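Local coordinates for dihydropteroate synthase (Clostridioides difficile, PDB 6PZ2), which catalyses the condensation of p-aminobenzoate with 6-hydroxymethyl-7,8-dihydropterin pyrophosphate to give dihydropteroate, a step of folate synthesis, and here holds pteroic acid, at residues A[11-16]-A[48-53]. Residues are numbered along the deposited sequence; the frame is centred on the assembly and turned at random.
Sequences RTYIMG and GADIID. With SO4 (sulfate ion), chain C.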
ATOM      1  N   ARG A  11      -3.320  -8.033  15.035  1.00 35.47           N
ATOM      2  CA  ARG A  11      -3.187  -6.888  14.148  1.00 30.97           C
ATOM      3  C   ARG A  11      -1.702  -6.737  13.787  1.00 33.32           C
ATOM      4  O   ARG A  11      -0.871  -7.513  14.247  1.00 32.29           O
ATOM      5  CB  ARG A  11      -3.703  -5.601  14.797  1.00 29.55           C
ATOM      6  CG  ARG A  11      -2.875  -5.115  15.980  1.00 33.53           C
ATOM      7  CD  ARG A  11      -3.366  -3.792  16.526  1.00 32.37           C
ATOM      8  NE  ARG A  11      -2.689  -3.294  17.720  1.00 32.00           N
ATOM      9  CZ  ARG A  11      -1.646  -2.464  17.746  1.00 36.54           C
ATOM     10  NH1 ARG A  11      -1.286  -1.932  18.907  1.00 30.12           N
ATOM     11  NH2 ARG A  11      -0.965  -2.186  16.640  1.00 29.92           N
ATOM     12  N   THR A  12      -1.390  -5.750  12.963  1.00 29.04           N
ATOM     13  CA  THR A  12      -0.018  -5.411  12.653  1.00 29.76           C
ATOM     14  C   THR A  12       0.447  -4.384  13.688  1.00 33.69           C
ATOM     15  O   THR A  12      -0.371  -3.557  14.117  1.00 33.37           O
ATOM     16  CB  THR A  12       0.097  -4.859  11.233  1.00 27.00           C
ATOM     17  OG1 THR A  12      -0.388  -5.833  10.308  1.00 29.78           O
ATOM     18  CG2 THR A  12       1.526  -4.530  10.875  1.00 29.03           C
ATOM     19  N   TYR A  13       1.698  -4.546  14.142  1.00 29.33           N
ATOM     20  CA  TYR A  13       2.336  -3.699  15.147  1.00 27.56           C
ATOM     21  C   TYR A  13       3.372  -2.852  14.412  1.00 27.88           C
ATOM     22  O   TYR A  13       3.940  -3.287  13.387  1.00 28.65           O
ATOM     23  CB  TYR A  13       2.901  -4.543  16.305  1.00 30.57           C
ATOM     24  CG  TYR A  13       1.836  -5.277  17.081  1.00 29.24           C
ATOM     25  CD1 TYR A  13       1.134  -4.656  18.096  1.00 29.59           C
ATOM     26  CD2 TYR A  13       1.442  -6.543  16.713  1.00 29.40           C
ATOM     27  CE1 TYR A  13       0.088  -5.289  18.750  1.00 33.40           C
ATOM     28  CE2 TYR A  13       0.410  -7.199  17.361  1.00 33.47           C
ATOM     29  CZ  TYR A  13      -0.287  -6.560  18.369  1.00 33.65           C
ATOM     30  OH  TYR A  13      -1.306  -7.207  19.000  1.00 41.68           O
ATOM     31  N   ILE A  14       3.549  -1.652  14.932  1.00 25.54           N
ATOM     32  CA  ILE A  14       4.376  -0.686  14.296  1.00 31.01           C
ATOM     33  C   ILE A  14       5.573  -0.381  15.192  1.00 32.68           C
ATOM     34  O   ILE A  14       5.417   0.031  16.325  1.00 32.44           O
ATOM     35  CB  ILE A  14       3.591   0.608  13.987  1.00 31.52           C
ATOM     36  CG1 ILE A  14       2.298   0.331  13.214  1.00 35.41           C
ATOM     37  CG2 ILE A  14       4.489   1.594  13.256  1.00 32.71           C
ATOM     38  CD1 ILE A  14       2.513  -0.338  11.875  1.00 34.31           C
ATOM     39  N   MET A  15       6.755  -0.485  14.607  1.00 33.39           N
ATOM     40  CA  MET A  15       7.981  -0.134  15.290  1.00 31.11           C
ATOM     41  C   MET A  15       8.493   1.181  14.699  1.00 29.85           C
ATOM     42  O   MET A  15       8.831   1.211  13.547  1.00 30.30           O
ATOM     43  CB  MET A  15       9.017  -1.260  15.131  1.00 30.48           C
ATOM     44  CG  MET A  15      10.463  -0.906  15.513  1.00 33.70           C
ATOM     45  SD  MET A  15      11.611  -2.304  15.216  1.00 30.50           S
ATOM     46  CE  MET A  15      11.157  -3.268  16.654  1.00 34.90           C
ATOM     47  N   GLY A  16       8.583   2.250  15.487  1.00 31.73           N
ATOM     48  CA  GLY A  16       9.144   3.513  15.012  1.00 27.40           C
ATOM     49  C   GLY A  16      10.651   3.582  15.156  1.00 30.16           C
ATOM     50  O   GLY A  16      11.226   3.113  16.106  1.00 36.03           O
ATOM     51  N   GLY A  48       1.025   6.522  16.885  1.00 37.36           N
ATOM     52  CA  GLY A  48       0.545   5.151  17.054  1.00 33.82           C
ATOM     53  C   GLY A  48       1.648   4.095  17.032  1.00 33.17           C
ATOM     54  O   GLY A  48       1.322   2.918  16.869  1.00 35.10           O
ATOM     55  N   ALA A  49       2.913   4.442  17.254  1.00 30.58           N
ATOM     56  CA  ALA A  49       3.976   3.393  17.395  1.00 32.63           C
ATOM     57  C   ALA A  49       3.675   2.475  18.585  1.00 36.17           C
ATOM     58  O   ALA A  49       3.165   2.944  19.618  1.00 37.53           O
ATOM     59  CB  ALA A  49       5.334   4.028  17.559  1.00 32.10           C
ATOM     60  N   ASP A  50       3.979   1.187  18.427  1.00 32.59           N
ATOM     61  CA  ASP A  50       3.794   0.170  19.463  1.00 31.75           C
ATOM     62  C   ASP A  50       5.112  -0.098  20.211  1.00 36.69           C
ATOM     63  O   ASP A  50       5.133  -0.620  21.339  1.00 33.97           O
ATOM     64  CB  ASP A  50       3.245  -1.107  18.825  1.00 35.01           C
ATOM     65  CG  ASP A  50       1.880  -0.894  18.186  1.00 38.10           C
ATOM     66  OD1 ASP A  50       0.998  -0.457  18.912  1.00 35.41           O
ATOM     67  OD2 ASP A  50       1.705  -1.149  16.975  1.00 37.47           O
ATOM     68  N   ILE A  51       6.230   0.218  19.564  1.00 32.20           N
ATOM     69  CA  ILE A  51       7.543  -0.008  20.139  1.00 31.54           C
ATOM     70  C   ILE A  51       8.486   0.956  19.418  1.00 31.19           C
ATOM     71  O   ILE A  51       8.215   1.272  18.254  1.00 30.31           O
ATOM     72  CB  ILE A  51       8.009  -1.472  19.996  1.00 33.69           C
ATOM     73  CG1 ILE A  51       9.398  -1.700  20.607  1.00 32.33           C
ATOM     74  CG2 ILE A  51       8.012  -1.924  18.541  1.00 36.17           C
ATOM     75  CD1 ILE A  51       9.676  -3.131  20.962  1.00 30.56           C
ATOM     76  N   ILE A  52       9.538   1.407  20.097  1.00 30.62           N
ATOM     77  CA  ILE A  52      10.534   2.324  19.522  1.00 32.39           C
ATOM     78  C   ILE A  52      11.872   1.584  19.420  1.00 35.04           C
ATOM     79  O   ILE A  52      12.351   1.070  20.433  1.00 36.65           O
ATOM     80  CB  ILE A  52      10.737   3.563  20.413  1.00 35.34           C
ATOM     81  CG1 ILE A  52       9.433   4.261  20.815  1.00 41.50           C
ATOM     82  CG2 ILE A  52      11.750   4.505  19.782  1.00 35.36           C
ATOM     83  CD1 ILE A  52       8.831   5.129  19.754  1.00 42.66           C
ATOM     84  N   ASP A  53      12.507   1.638  18.256  1.00 31.13           N
ATOM     85  CA  ASP A  53      13.750   0.970  17.984  1.00 31.67           C
ATOM     86  C   ASP A  53      14.833   2.041  18.019  1.00 31.37           C
ATOM     87  O   ASP A  53      14.987   2.821  17.073  1.00 31.10           O
ATOM     88  CB  ASP A  53      13.778   0.282  16.617  1.00 30.59           C
ATOM     89  CG  ASP A  53      14.954  -0.650  16.357  1.00 37.08           C
ATOM     90  OD1 ASP A  53      15.264  -1.478  17.249  1.00 38.86           O
ATOM     91  OD2 ASP A  53      15.540  -0.579  15.246  1.00 36.72           O
TER
HETATM   92  S   SO4 C 302      -3.761  -3.867  21.059  1.00 79.93           S
HETATM   93  O1  SO4 C 302      -2.918  -5.114  21.006  1.00 73.09           O
HETATM   94  O2  SO4 C 302      -3.069  -2.566  21.126  1.00 68.63           O
HETATM   95  O3  SO4 C 302      -4.583  -3.800  19.830  1.00 79.96           O
HETATM   96  O4  SO4 C 302      -4.633  -3.872  22.257  1.00 96.40           O
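Asp50 reaches across to 11-16 and ties down its start. Its CB lies 3.5 Å from Ile14 O, and CG, beside the backbone N (chi1 -62°), turns the carboxylate toward Arg11. OD1 takes a nearly straight bond from Arg11 NH1 (2.7 Å), arriving 47° above the carboxylate plane. OD2 has two donors: Arg11 NH2 on its syn side, well out of plane, and the backbone N of Ile14 (2.8 Å) at its anti lone pair. The end-on salt bridge and the amide together fix the carboxylate's rotation. CE1 of Tyr13 sits over the middle of one guanidinium face, 3.4 Å above its plane, while Arg11 NE and NH1 also donate to O3 and O2 of a sulfate probably picked up during crystallisation. Farther along, Ile14 O receives Asp50 N and, weakly, Ile51 N. Parallel pairing follows: Gly16 N to Ile51 O, then Asp53 N to Gly16 O (2.9 Å). Met15 CB lies 3.6 Å from Ile51 CG2, and its SD rests on Asp53 CB. The pairing sets Asp53, held by Ser91 and Arg247, about 5 Å from the pteroic acid. Strands 13-19 and 51-55 are TIM-barrel neighbours, linked through helix 33-46 as a beta-alpha-beta unit; strand 245-248 flanks 13-19 on its other edge, and helix 251-265 packs against Ile14.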